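Local coordinates for protein exodeoxyribonuclease (Neisseria meningitidis, PDB 2JC5) that probably cuts DNA at apurinic or apyrimidinic sites during repair, as a metal-dependent phosphodiesterase of the AP/ExoA family, at residues Lys49-His52 against Gly53-Gly56; Val122-Arg125 against Phe126-Ala129; Glu135-Lys138 against Asn139-Arg142; Trp188-Met191 against Trp192-Leu195. All blocks are in the same frame, centred on the assembly; numbering follows the deposited sequence.

Contact 1. Residues Lys49-His52 against Gly53-Gly56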
ATOM      1  N   LYS A  49      11.222   8.989 -11.004  1.00 10.79           N
ATOM      2  CA  LYS A  49      12.261   8.670 -10.028  1.00 10.62           C
ATOM      3  C   LYS A  49      12.285   9.711  -8.927  1.00 10.50           C
ATOM      4  O   LYS A  49      12.375   9.372  -7.753  1.00 11.43           O
ATOM      5  CB  LYS A  49      13.629   8.625 -10.689  1.00 11.67           C
ATOM      6  CG  LYS A  49      13.811   7.497 -11.667  1.00 12.67           C
ATOM      7  CD  LYS A  49      15.158   7.639 -12.339  1.00 14.60           C
ATOM      8  CE  LYS A  49      15.276   6.798 -13.540  1.00 17.87           C
ATOM      9  NZ  LYS A  49      16.659   6.903 -14.053  1.00 18.45           N
ATOM     10  N   ASN A  50      12.193  10.985  -9.311  1.00 10.05           N
ATOM     11  CA  ASN A  50      12.281  12.114  -8.390  1.00 10.41           C
ATOM     12  C   ASN A  50      11.188  13.130  -8.701  1.00 10.70           C
ATOM     13  O   ASN A  50      11.453  14.280  -9.111  1.00 11.19           O
ATOM     14  CB  ASN A  50      13.658  12.753  -8.479  1.00 10.78           C
ATOM     15  CG  ASN A  50      14.746  11.784  -8.130  1.00 12.28           C
ATOM     16  OD1 ASN A  50      15.391  11.218  -9.012  1.00 13.87           O
ATOM     17  ND2 ASN A  50      14.926  11.541  -6.840  1.00 12.49           N
ATOM     18  N   PRO A  51       9.926  12.711  -8.500  1.00  9.58           N
ATOM     19  CA  PRO A  51       8.835  13.597  -8.871  1.00  9.62           C
ATOM     20  C   PRO A  51       8.877  14.902  -8.069  1.00 10.24           C
ATOM     21  O   PRO A  51       8.985  14.881  -6.834  1.00 10.94           O
ATOM     22  CB  PRO A  51       7.572  12.790  -8.528  1.00  9.49           C
ATOM     23  CG  PRO A  51       8.012  11.733  -7.579  1.00 10.62           C
ATOM     24  CD  PRO A  51       9.452  11.449  -7.893  1.00  9.68           C
ATOM     25  N   HIS A  52       8.846  16.031  -8.773  1.00 11.63           N
ATOM     26  CA  HIS A  52       8.853  17.357  -8.130  1.00 12.83           C
ATOM     27  C   HIS A  52      10.072  17.545  -7.227  1.00 14.37           C
ATOM     28  O   HIS A  52      10.008  18.253  -6.211  1.00 17.23           O
ATOM     29  CB  HIS A  52       7.558  17.581  -7.326  1.00 11.44           C
ATOM     30  CG  HIS A  52       6.314  17.407  -8.134  1.00 12.14           C
ATOM     31  ND1 HIS A  52       5.864  18.358  -9.027  1.00 12.46           N
ATOM     32  CD2 HIS A  52       5.433  16.379  -8.198  1.00 12.76           C
ATOM     33  CE1 HIS A  52       4.756  17.918  -9.599  1.00 13.23           C
ATOM     34  NE2 HIS A  52       4.470  16.726  -9.108  1.00 13.17           N
ATOM     35  N   GLY A  53      11.162  16.868  -7.573  1.00 14.35           N
ATOM     36  CA  GLY A  53      12.392  16.942  -6.790  1.00 15.29           C
ATOM     37  C   GLY A  53      12.403  16.142  -5.508  1.00 15.36           C
ATOM     38  O   GLY A  53      13.324  16.253  -4.691  1.00 17.50           O
ATOM     39  N   MET A  54      11.391  15.302  -5.318  1.00 12.49           N
ATOM     40  CA  MET A  54      11.356  14.436  -4.163  1.00 12.05           C
ATOM     41  C   MET A  54      12.450  13.392  -4.293  1.00 10.85           C
ATOM     42  O   MET A  54      12.884  13.061  -5.388  1.00 11.43           O
ATOM     43  CB  MET A  54       9.995  13.758  -4.039  1.00 12.01           C
ATOM     44  CG  MET A  54       8.882  14.744  -3.736  1.00 13.46           C
ATOM     45  SD  MET A  54       7.270  13.996  -3.945  1.00 15.40           S
ATOM     46  CE  MET A  54       6.968  13.287  -2.368  1.00 13.09           C
ATOM     47  N   HIS A  55      12.881  12.882  -3.159  1.00  9.31           N
ATOM     48  CA  HIS A  55      13.740  11.718  -3.100  1.00  9.27           C
ATOM     49  C   HIS A  55      12.887  10.511  -3.448  1.00  9.21           C
ATOM     50  O   HIS A  55      11.720  10.476  -3.079  1.00 10.27           O
ATOM     51  CB  HIS A  55      14.281  11.571  -1.699  1.00 10.87           C
ATOM     52  CG  HIS A  55      15.157  12.712  -1.316  1.00 11.84           C
ATOM     53  ND1 HIS A  55      16.507  12.703  -1.558  1.00 14.96           N
ATOM     54  CD2 HIS A  55      14.865  13.930  -0.806  1.00 13.29           C
ATOM     55  CE1 HIS A  55      17.024  13.854  -1.164  1.00 15.01           C
ATOM     56  NE2 HIS A  55      16.050  14.618  -0.705  1.00 15.63           N
ATOM     57  N   GLY A  56      13.455   9.566  -4.188  1.00  8.03           N
ATOM     58  CA  GLY A  56      12.723   8.383  -4.620  1.00  8.22           C
ATOM     59  C   GLY A  56      13.576   7.144  -4.494  1.00  6.21           C
ATOM     60  O   GLY A  56      14.763   7.157  -4.830  1.00  9.59           O
TER
HETATM   61  O   HOH W   1      16.382  10.089  -4.610  1.00 18.58           O

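Contact 2. Residues Val122-Arg125 against Phe126-Ala129. With BCN (bicine), chain C.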
ATOM      1  N   VAL A 122       1.727 -18.750  -3.780  1.00 11.11           N
ATOM      2  CA  VAL A 122       2.748 -17.699  -3.574  1.00 12.74           C
ATOM      3  C   VAL A 122       2.248 -16.673  -2.553  1.00  9.87           C
ATOM      4  O   VAL A 122       2.992 -16.259  -1.670  1.00 10.65           O
ATOM      5  CB  VAL A 122       3.145 -16.972  -4.898  1.00 13.79           C
ATOM      6  CG1 VAL A 122       3.992 -15.726  -4.627  1.00 14.45           C
ATOM      7  CG2 VAL A 122       3.864 -17.946  -5.829  1.00 16.44           C
ATOM      8  N   LYS A 123       0.980 -16.269  -2.677  1.00  9.29           N
ATOM      9  CA  LYS A 123       0.414 -15.298  -1.777  1.00  8.82           C
ATOM     10  C   LYS A 123       0.465 -15.819  -0.350  1.00  8.48           C
ATOM     11  O   LYS A 123       0.911 -15.116   0.547  1.00  7.63           O
ATOM     12  CB  LYS A 123      -1.010 -14.941  -2.207  1.00  7.36           C
ATOM     13  CG  LYS A 123      -1.713 -13.902  -1.353  1.00  7.96           C
ATOM     14  CD  LYS A 123      -3.078 -13.591  -1.940  1.00  8.14           C
ATOM     15  CE  LYS A 123      -3.744 -12.432  -1.267  1.00  8.78           C
ATOM     16  NZ  LYS A 123      -5.172 -12.220  -1.704  1.00  8.57           N
ATOM     17  N   TYR A 124       0.037 -17.064  -0.135  1.00  8.46           N
ATOM     18  CA  TYR A 124       0.108 -17.627   1.214  1.00  8.45           C
ATOM     19  C   TYR A 124       1.539 -17.752   1.723  1.00  8.35           C
ATOM     20  O   TYR A 124       1.784 -17.484   2.886  1.00  8.95           O
ATOM     21  CB  TYR A 124      -0.589 -18.983   1.307  1.00 10.15           C
ATOM     22  CG  TYR A 124      -2.103 -18.919   1.384  1.00 11.67           C
ATOM     23  CD1 TYR A 124      -2.735 -18.053   2.271  1.00 11.95           C
ATOM     24  CD2 TYR A 124      -2.896 -19.773   0.621  1.00 12.48           C
ATOM     25  CE1 TYR A 124      -4.115 -18.019   2.387  1.00 12.90           C
ATOM     26  CE2 TYR A 124      -4.286 -19.753   0.736  1.00 11.86           C
ATOM     27  CZ  TYR A 124      -4.882 -18.857   1.614  1.00 12.03           C
ATOM     28  OH  TYR A 124      -6.252 -18.820   1.734  1.00 14.75           O
ATOM     29  N   ARG A 125       2.485 -18.151   0.875  1.00  9.65           N
ATOM     30  CA  ARG A 125       3.879 -18.172   1.301  0.50 11.54           C
ATOM     31  C   ARG A 125       4.391 -16.760   1.649  1.00 10.17           C
ATOM     32  O   ARG A 125       5.159 -16.578   2.590  1.00 10.61           O
ATOM     33  CB  ARG A 125       4.747 -18.863   0.244  0.50 12.90           C
ATOM     34  CG  ARG A 125       4.456 -20.354   0.159  0.50 14.78           C
ATOM     35  CD  ARG A 125       5.523 -21.112  -0.588  0.50 16.07           C
ATOM     36  NE  ARG A 125       5.517 -20.808  -2.018  0.50 17.19           N
ATOM     37  CZ  ARG A 125       6.350 -19.975  -2.640  0.50 18.17           C
ATOM     38  NH1 ARG A 125       7.297 -19.321  -1.975  0.50 18.93           N
ATOM     39  NH2 ARG A 125       6.242 -19.798  -3.953  0.50 17.42           N
ATOM     40  N   PHE A 126       3.951 -15.743   0.910  1.00 10.29           N
ATOM     41  CA  PHE A 126       4.307 -14.370   1.254  1.00 10.11           C
ATOM     42  C   PHE A 126       3.767 -13.957   2.628  1.00  9.44           C
ATOM     43  O   PHE A 126       4.473 -13.370   3.453  1.00 11.03           O
ATOM     44  CB  PHE A 126       3.774 -13.434   0.186  1.00 10.29           C
ATOM     45  CG  PHE A 126       4.263 -12.023   0.317  1.00 10.84           C
ATOM     46  CD1 PHE A 126       3.724 -11.150   1.254  1.00 11.73           C
ATOM     47  CD2 PHE A 126       5.275 -11.574  -0.500  1.00 10.72           C
ATOM     48  CE1 PHE A 126       4.203  -9.856   1.375  1.00 11.31           C
ATOM     49  CE2 PHE A 126       5.748 -10.276  -0.410  1.00 11.89           C
ATOM     50  CZ  PHE A 126       5.206  -9.419   0.540  1.00 11.44           C
ATOM     51  N   LEU A 127       2.506 -14.285   2.883  1.00  9.34           N
ATOM     52  CA  LEU A 127       1.927 -14.003   4.180  1.00  8.56           C
ATOM     53  C   LEU A 127       2.755 -14.622   5.305  1.00  9.10           C
ATOM     54  O   LEU A 127       2.981 -13.999   6.332  1.00  9.96           O
ATOM     55  CB  LEU A 127       0.479 -14.510   4.266  1.00  8.98           C
ATOM     56  CG  LEU A 127      -0.608 -13.949   3.330  1.00 10.51           C
ATOM     57  CD1 LEU A 127      -2.013 -14.331   3.839  1.00 10.96           C
ATOM     58  CD2 LEU A 127      -0.466 -12.449   3.116  1.00 11.53           C
ATOM     59  N   ASP A 128       3.189 -15.868   5.114  1.00  9.25           N
ATOM     60  CA  ASP A 128       3.939 -16.550   6.163  1.00  9.67           C
ATOM     61  C   ASP A 128       5.335 -15.991   6.351  1.00 11.06           C
ATOM     62  O   ASP A 128       5.850 -15.974   7.470  1.00 12.18           O
ATOM     63  CB  ASP A 128       4.015 -18.053   5.875  1.00 12.00           C
ATOM     64  CG  ASP A 128       2.679 -18.746   6.013  1.00 13.93           C
ATOM     65  OD1 ASP A 128       1.817 -18.263   6.774  1.00 17.20           O
ATOM     66  OD2 ASP A 128       2.487 -19.808   5.369  1.00 18.55           O
ATOM     67  N   ALA A 129       5.957 -15.524   5.268  1.00 10.44           N
ATOM     68  CA  ALA A 129       7.289 -14.899   5.351  1.00 12.33           C
ATOM     69  C   ALA A 129       7.232 -13.489   5.895  1.00 13.10           C
ATOM     70  O   ALA A 129       8.162 -13.033   6.540  1.00 15.87           O
ATOM     71  CB  ALA A 129       7.980 -14.902   3.982  1.00 13.41           C
TER
HETATM   72  N1  BCN C1261      -8.113  -9.332  -5.851  1.00 12.37           N
HETATM   73  C1  BCN C1261      -7.213  -9.843  -4.791  1.00 10.47           C
HETATM   74  C2  BCN C1261      -6.396 -11.032  -5.238  1.00  9.80           C
HETATM   75  O21 BCN C1261      -5.520 -11.476  -4.442  1.00  8.85           O
HETATM   76  O22 BCN C1261      -6.612 -11.519  -6.360  1.00 10.84           O
HETATM   77  C3  BCN C1261      -7.695  -8.030  -6.390  1.00 16.83           C
HETATM   78  C4  BCN C1261      -6.771  -8.255  -7.570  1.00 17.19           C
HETATM   79  O4  BCN C1261      -7.341  -9.142  -8.565  1.00 16.74           O
HETATM   80  C5  BCN C1261      -9.538  -9.276  -5.366  1.00 14.99           C
HETATM   81  C6  BCN C1261     -10.510  -9.490  -6.519  1.00 13.65           C
HETATM   82  O6  BCN C1261     -10.049 -10.491  -7.430  1.00 19.68           O

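Contact 3. Residues Glu135-Lys138 against Asn139-Arg142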
ATOM      1  N   GLU A 135       6.106  -8.678  12.891  1.00  9.66           N
ATOM      2  CA  GLU A 135       6.319  -8.864  14.313  1.00 12.48           C
ATOM      3  C   GLU A 135       7.610  -8.192  14.761  1.00 10.97           C
ATOM      4  O   GLU A 135       7.626  -7.457  15.738  1.00 11.96           O
ATOM      5  CB  GLU A 135       6.355 -10.357  14.662  1.00 13.65           C
ATOM      6  CG  GLU A 135       6.444 -10.585  16.167  1.00 15.85           C
ATOM      7  CD  GLU A 135       6.153 -12.001  16.583  1.00 19.07           C
ATOM      8  OE1 GLU A 135       6.346 -12.915  15.752  1.00 23.90           O
ATOM      9  OE2 GLU A 135       5.771 -12.189  17.757  1.00 22.34           O
ATOM     10  N   ALA A 136       8.689  -8.443  14.042  1.00 11.33           N
ATOM     11  CA  ALA A 136       9.964  -7.824  14.358  1.00 11.41           C
ATOM     12  C   ALA A 136       9.903  -6.307  14.251  1.00 11.06           C
ATOM     13  O   ALA A 136      10.424  -5.600  15.115  1.00 13.26           O
ATOM     14  CB  ALA A 136      11.052  -8.376  13.459  1.00 12.16           C
ATOM     15  N   MET A 137       9.254  -5.815  13.197  1.00 11.84           N
ATOM     16  CA  MET A 137       9.105  -4.377  13.011  1.00 12.90           C
ATOM     17  C   MET A 137       8.361  -3.744  14.189  1.00 13.61           C
ATOM     18  O   MET A 137       8.792  -2.709  14.678  1.00 12.94           O
ATOM     19  CB  MET A 137       8.417  -4.037  11.679  1.00 13.54           C
ATOM     20  CG  MET A 137       9.403  -4.046  10.518  1.00 14.39           C
ATOM     21  SD  MET A 137       8.743  -3.345   9.028  1.00 17.64           S
ATOM     22  CE  MET A 137       7.565  -4.612   8.644  1.00 17.43           C
ATOM     23  N   LYS A 138       7.263  -4.364  14.631  1.00 14.31           N
ATOM     24  CA  LYS A 138       6.458  -3.867  15.764  1.00 15.02           C
ATOM     25  C   LYS A 138       7.324  -3.827  17.021  1.00 15.38           C
ATOM     26  O   LYS A 138       7.197  -2.931  17.848  1.00 15.42           O
ATOM     27  CB  LYS A 138       5.206  -4.754  15.974  1.00 17.54           C
ATOM     28  CG  LYS A 138       4.375  -4.501  17.252  1.00 19.27           C
ATOM     29  CD  LYS A 138       3.340  -3.392  17.099  1.00 20.83           C
ATOM     30  CE  LYS A 138       2.420  -3.309  18.326  1.00 20.87           C
ATOM     31  NZ  LYS A 138       3.099  -3.566  19.643  1.00 23.79           N
ATOM     32  N   ASN A 139       8.240  -4.770  17.145  1.00 15.18           N
ATOM     33  CA  ASN A 139       9.086  -4.833  18.327  1.00 16.17           C
ATOM     34  C   ASN A 139      10.275  -3.882  18.296  1.00 16.79           C
ATOM     35  O   ASN A 139      10.953  -3.737  19.312  1.00 19.54           O
ATOM     36  CB  ASN A 139       9.577  -6.268  18.550  1.00 17.58           C
ATOM     37  CG  ASN A 139       8.487  -7.186  19.082  1.00 18.80           C
ATOM     38  OD1 ASN A 139       7.585  -6.757  19.806  1.00 20.66           O
ATOM     39  ND2 ASN A 139       8.579  -8.468  18.741  1.00 20.56           N
ATOM     40  N   GLU A 140      10.533  -3.228  17.161  1.00 16.32           N
ATOM     41  CA  GLU A 140      11.606  -2.227  17.094  1.00 15.77           C
ATOM     42  C   GLU A 140      11.367  -1.044  18.041  1.00 16.05           C
ATOM     43  O   GLU A 140      12.315  -0.395  18.479  1.00 18.35           O
ATOM     44  CB  GLU A 140      11.775  -1.688  15.673  1.00 15.55           C
ATOM     45  CG  GLU A 140      12.288  -2.701  14.645  1.00 15.72           C
ATOM     46  CD  GLU A 140      12.452  -2.106  13.250  1.00 17.22           C
ATOM     47  OE1 GLU A 140      12.747  -0.904  13.156  1.00 17.50           O
ATOM     48  OE2 GLU A 140      12.301  -2.838  12.240  1.00 17.64           O
ATOM     49  N   GLY A 141      10.100  -0.739  18.322  1.00 14.63           N
ATOM     50  CA  GLY A 141       9.753   0.407  19.153  1.00 13.62           C
ATOM     51  C   GLY A 141       9.822   1.747  18.445  1.00 14.10           C
ATOM     52  O   GLY A 141       9.739   2.788  19.089  1.00 17.05           O
ATOM     53  N   ARG A 142       9.982   1.699  17.125  1.00 12.32           N
ATOM     54  CA  ARG A 142      10.034   2.877  16.262  1.00 11.85           C
ATOM     55  C   ARG A 142       8.629   3.179  15.734  1.00 10.33           C
ATOM     56  O   ARG A 142       7.687   2.394  15.914  1.00 11.21           O
ATOM     57  CB  ARG A 142      10.927   2.582  15.048  1.00 14.85           C
ATOM     58  CG  ARG A 142      12.390   2.396  15.349  1.00 16.43           C
ATOM     59  CD  ARG A 142      13.119   1.908  14.106  1.00 15.18           C
ATOM     60  NE  ARG A 142      12.878   2.786  12.983  1.00 14.95           N
ATOM     61  CZ  ARG A 142      13.627   3.816  12.646  1.00 14.51           C
ATOM     62  NH1 ARG A 142      14.728   4.112  13.326  1.00 13.77           N
ATOM     63  NH2 ARG A 142      13.266   4.555  11.628  1.00 12.40           N
TER
HETATM   64  O   HOH W   2       6.686 -10.487  19.760  1.00 33.22           O
HETATM   65  O   HOH W   3       8.288  -0.388  15.937  1.00 16.44           O

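Contact 4. Residues Trp188-Met191 against Trp192-Leu195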
ATOM      1  N   TRP A 188      -0.738  -4.223  15.279  1.00  8.91           N
ATOM      2  CA  TRP A 188      -0.776  -3.156  14.267  1.00  7.68           C
ATOM      3  C   TRP A 188      -2.172  -2.533  14.197  1.00  7.71           C
ATOM      4  O   TRP A 188      -3.183  -3.211  14.408  1.00 11.23           O
ATOM      5  CB  TRP A 188      -0.368  -3.677  12.892  1.00  8.30           C
ATOM      6  CG  TRP A 188       1.078  -4.029  12.796  1.00  7.97           C
ATOM      7  CD1 TRP A 188       1.650  -5.212  13.120  1.00  8.66           C
ATOM      8  CD2 TRP A 188       2.127  -3.171  12.380  1.00  7.41           C
ATOM      9  NE1 TRP A 188       3.001  -5.156  12.917  1.00  9.15           N
ATOM     10  CE2 TRP A 188       3.325  -3.905  12.469  1.00  7.78           C
ATOM     11  CE3 TRP A 188       2.175  -1.852  11.939  1.00  7.32           C
ATOM     12  CZ2 TRP A 188       4.556  -3.370  12.107  1.00  7.94           C
ATOM     13  CZ3 TRP A 188       3.411  -1.319  11.577  1.00  7.70           C
ATOM     14  CH2 TRP A 188       4.574  -2.079  11.667  1.00  8.22           C
ATOM     15  N   THR A 189      -2.223  -1.239  13.887  1.00  6.47           N
ATOM     16  CA  THR A 189      -3.490  -0.527  13.745  1.00  6.12           C
ATOM     17  C   THR A 189      -3.810  -0.360  12.268  1.00  5.84           C
ATOM     18  O   THR A 189      -3.018   0.202  11.524  1.00  6.79           O
ATOM     19  CB  THR A 189      -3.416   0.868  14.417  1.00  7.55           C
ATOM     20  OG1 THR A 189      -3.249   0.703  15.827  1.00  8.60           O
ATOM     21  CG2 THR A 189      -4.673   1.707  14.167  1.00  8.22           C
ATOM     22  N   ASP A 190      -5.007  -0.795  11.876  1.00  7.26           N
ATOM     23  CA  ASP A 190      -5.553  -0.559  10.547  1.00  6.87           C
ATOM     24  C   ASP A 190      -6.094   0.862  10.606  1.00  7.15           C
ATOM     25  O   ASP A 190      -7.152   1.121  11.182  1.00  7.60           O
ATOM     26  CB  ASP A 190      -6.630  -1.628  10.293  1.00  7.55           C
ATOM     27  CG  ASP A 190      -7.402  -1.414   9.033  1.00  6.77           C
ATOM     28  OD1 ASP A 190      -7.236  -0.352   8.389  1.00  6.91           O
ATOM     29  OD2 ASP A 190      -8.184  -2.345   8.695  1.00  7.12           O
ATOM     30  N   MET A 191      -5.354   1.799  10.037  1.00  7.25           N
ATOM     31  CA  MET A 191      -5.590   3.201  10.362  1.00  7.59           C
ATOM     32  C   MET A 191      -6.972   3.671   9.930  1.00  6.97           C
ATOM     33  O   MET A 191      -7.651   4.393  10.674  1.00  7.76           O
ATOM     34  CB  MET A 191      -4.513   4.098   9.762  1.00  7.85           C
ATOM     35  CG  MET A 191      -4.268   5.357  10.561  1.00  9.74           C
ATOM     36  SD  MET A 191      -3.703   5.093  12.273  1.00  9.63           S
ATOM     37  CE  MET A 191      -5.170   5.414  13.276  1.00 10.57           C
ATOM     38  N   TRP A 192      -7.394   3.270   8.732  1.00  6.68           N
ATOM     39  CA  TRP A 192      -8.696   3.672   8.232  1.00  6.31           C
ATOM     40  C   TRP A 192      -9.819   3.180   9.147  1.00  6.24           C
ATOM     41  O   TRP A 192     -10.727   3.932   9.529  1.00  7.94           O
ATOM     42  CB  TRP A 192      -8.955   3.132   6.817  1.00  7.24           C
ATOM     43  CG  TRP A 192     -10.308   3.529   6.342  1.00  7.20           C
ATOM     44  CD1 TRP A 192     -11.463   2.820   6.447  1.00  7.25           C
ATOM     45  CD2 TRP A 192     -10.662   4.801   5.778  1.00  6.13           C
ATOM     46  NE1 TRP A 192     -12.522   3.564   5.945  1.00  7.39           N
ATOM     47  CE2 TRP A 192     -12.053   4.780   5.526  1.00  7.67           C
ATOM     48  CE3 TRP A 192      -9.934   5.951   5.447  1.00  7.63           C
ATOM     49  CZ2 TRP A 192     -12.719   5.845   4.951  1.00  7.27           C
ATOM     50  CZ3 TRP A 192     -10.606   7.008   4.872  1.00  7.32           C
ATOM     51  CH2 TRP A 192     -11.991   6.956   4.645  1.00  7.54           C
ATOM     52  N   ARG A 193      -9.774   1.898   9.487  1.00  7.12           N
ATOM     53  CA  ARG A 193     -10.875   1.288  10.235  1.00  7.54           C
ATOM     54  C   ARG A 193     -10.910   1.830  11.646  1.00  7.43           C
ATOM     55  O   ARG A 193     -11.984   1.948  12.238  1.00  9.14           O
ATOM     56  CB  ARG A 193     -10.722  -0.226  10.241  1.00  9.12           C
ATOM     57  CG  ARG A 193     -11.809  -0.987  10.932  1.00  9.34           C
ATOM     58  CD  ARG A 193     -13.183  -0.688  10.433  1.00  8.62           C
ATOM     59  NE  ARG A 193     -13.348  -0.948   9.008  1.00  8.32           N
ATOM     60  CZ  ARG A 193     -13.821  -0.090   8.108  1.00  7.94           C
ATOM     61  NH1 ARG A 193     -14.177   1.150   8.423  1.00  8.45           N
ATOM     62  NH2 ARG A 193     -13.928  -0.484   6.838  1.00  8.58           N
ATOM     63  N   THR A 194      -9.746   2.186  12.182  1.00  8.24           N
ATOM     64  CA  THR A 194      -9.679   2.760  13.513  1.00  9.11           C
ATOM     65  C   THR A 194     -10.220   4.176  13.526  1.00  9.62           C
ATOM     66  O   THR A 194     -10.974   4.555  14.440  1.00 11.95           O
ATOM     67  CB  THR A 194      -8.251   2.656  14.074  1.00 10.15           C
ATOM     68  OG1 THR A 194      -7.990   1.278  14.352  1.00 11.21           O
ATOM     69  CG2 THR A 194      -8.092   3.442  15.363  1.00 10.54           C
ATOM     70  N   LEU A 195      -9.845   4.972  12.532  1.00  9.21           N
ATOM     71  CA  LEU A 195     -10.349   6.346  12.426  1.00  8.90           C
ATOM     72  C   LEU A 195     -11.861   6.405  12.191  1.00 10.14           C
ATOM     73  O   LEU A 195     -12.535   7.270  12.754  1.00 12.08           O
ATOM     74  CB  LEU A 195      -9.654   7.119  11.292  1.00 10.13           C
ATOM     75  CG  LEU A 195      -8.226   7.574  11.572  1.00 10.82           C
ATOM     76  CD1 LEU A 195      -7.533   8.043  10.318  1.00  9.91           C
ATOM     77  CD2 LEU A 195      -8.222   8.680  12.641  1.00 11.47           C
TER
HETATM   78  O   HOH W   4      -5.958   1.468   6.642  1.00  6.80           O
HETATM   79  O   HOH W   5      -7.109  -1.382  13.796  1.00 13.31           O

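Contact 1. Residues Lys49-His52 against Gly53-Gly56
The chain doubles back between N50 and M54 through two overlapping beta turns, each closed by a backbone hydrogen bond. G53 N donates to N50 O at 3.0 Å, and the P51 and H52 backbone angles between them fit a type II turn. One residue on, M54 N donates to P51 O at 2.9 Å, spanning H52 and G53, whose positive phi values match a type I' turn.

The side chain of N50 adds a third link across the double turn. Its ND2 reaches M54 O at 2.9 Å with an N-H...O angle of 159°; the acceptor lies in the amide plane of N50, and ND2 in turn lies in the plane of the M54 carbonyl. The same ND2 also donates to a water at 3.0 Å. That water takes the N-H of G56 as well, bridging the N50 side chain and the strand that follows. K49 O fares differently: it is buried without a hydrogen-bond partner in the model, and what it meets is the CA-H of G56, with K49 O and G56 CA 3.3 Å apart. M54 CG lies beside its own backbone N (chi1 -66°) and the chain runs on extended to SD, which comes 4.3 Å from P51 CG.

The imidazole of H52 stacks on Y21 and donates through NE2 to Y21 O, while P51 and M54 pack on I24 of helix 20-26 and Y72 of strand 69-73. The reversal thus connects helix 46-49 to the sheet-edge strand 55-59, where H55 pairs with S73.

Contact 2. Residues Val122-Arg125 against Phe126-Ala129
Y124 and L127 both turn CG back beside their own backbone N (chi1 -78° and -62°), which brings the tyrosine ring carbon CD1 and leucine methyl CD1 within 4.1 Å at an oblique approach. K123 does the reverse: CG lies anti to N (chi1 -179°) and every later torsion is also near trans, so the straight chain carries its ammonium away from the helix to bicine. K123 NZ donates to bicine O21 at 2.9 Å.

Four successive i to i+4 bonds define the regular helix beneath. F126 N meets V122 O at 2.8 Å, and L127 N reaches K123 O at 2.9 Å; D128 N to Y124 O and A129 N to R125 O continue the series.

Beyond the segments, K123 NZ is salt-bridged to E175 and hydrogen-bonded to N151 O and S169 OG. With bicine O21 these surround the ammonium with four oxygens that share its three protons, consistent with a well-defined position. The F126 ring meets F89 edge-to-face.

Helix 117-139 is the crossover of a beta-alpha-beta unit between parallel strands 103-109 and 143-147 of this DNase I-like fold, with K123 lining the bicine pocket.

Contact 3. Residues Glu135-Lys138 against Asn139-Arg142
N139 folds back over the last turn of its helix and meets E135 at two levels. Its backbone N donates to E135 O at 3.1 Å, and a weak second bond goes from the same N-H to A136 O. N139 CG lies beside its own backbone N (chi1 -74°), which brings the amide alongside the E135 side chain, the carboxylate and amide planes 38° apart, and a water joins their ends. It donates to E135 OE2 at 2.8 Å and accepts from N139 ND2 at 2.9 Å.

One step further, E140 N donates to M137 O at 3.1 Å, an i to i+3 bond. The E140 side chain lies beside that of M137, OE2 coming within 3.6 Å of M137 CG.

This tightening marks the C-terminal end of helix 117-139, before strand 143-147 of the beta-alpha-beta unit. G141 leaves the helical region with a positive phi of 78°. Its N stands 4.3 Å from M137 O, too far for a direct bond. A second water lies 2.7 Å from M137 O and within reach of R142 O, spanning the end of the helix.

Further out, E140 OE1 is held by a salt bridge to R97, with R142 NE in a long ion pair to the same oxygen. R142 is itself positioned by NH2, which donates to G101 O in the turn after strand 95-100 and to S104 OG of strand 103-109.

Contact 4. Residues Trp188-Met191 against Trp192-Leu195
D190 O and M191 O accept the first i to i+4 bonds of the short helix, from T194 N at 3.0 Å and L195 N at 2.9 Å, the latter with an N-H...O angle of 163°.

D190 occupies the N-cap position, but its carboxylate does not bond directly to the helix: OD1 stays 3.6 Å from R193 N. A water fills the role, donating to D190 OD1 and accepting from W192 N at 3.1 Å. With CG anti to N (chi1 173°), the D190 carboxylate lies along the R193 side chain, OD2 being 3.6 Å from R193 CB. The charged ends pair elsewhere, D190 OD2 with R219 and R193 NH2 with D158.

Strand 189-190 runs antiparallel to strand 217-225, and the helix begins as soon as it ends. In this DNase I-like alpha/beta sandwich M191 and W192 pack inward, M191 on V225, A233 and V252, W192 on A236 and V238.

T194 reaches back to the strand at about a right angle to T189, its OG1 lying 3.3 Å from T189 CG2. A second water lies between that OG1 and D190 N, from which it accepts. M191 bends at its last two torsions, which turns its terminal methyl back alongside the helix, between T194 and L195; CE comes to 4.1 Å from L195 CG and touches T194 CG2 as well.

In the fold
Contacts 2 and 3 lie on the same helix, 117-139, with centres about 20 Å apart: the earlier one faces the bicine pocket and the later one forms the helix end. Contact 3 meets contact 4 directly through the indole of W188, where K138 CB is 3.8 Å from W188 NE1 and M137 CB 3.9 Å from W188 CZ2. Contact 1 is remote, its centre about 31 Å from that of contact 2, across the chain's centre. Contact 2 holds a residue of the bicine pocket: the K123 side chain is about 4 Å from that of N151, a predicted transition-state stabiliser, and about 13 Å from the bound magnesium. In contact 4, the W192 side chain is about 9 Å from that of D221, predicted to matter for catalysis.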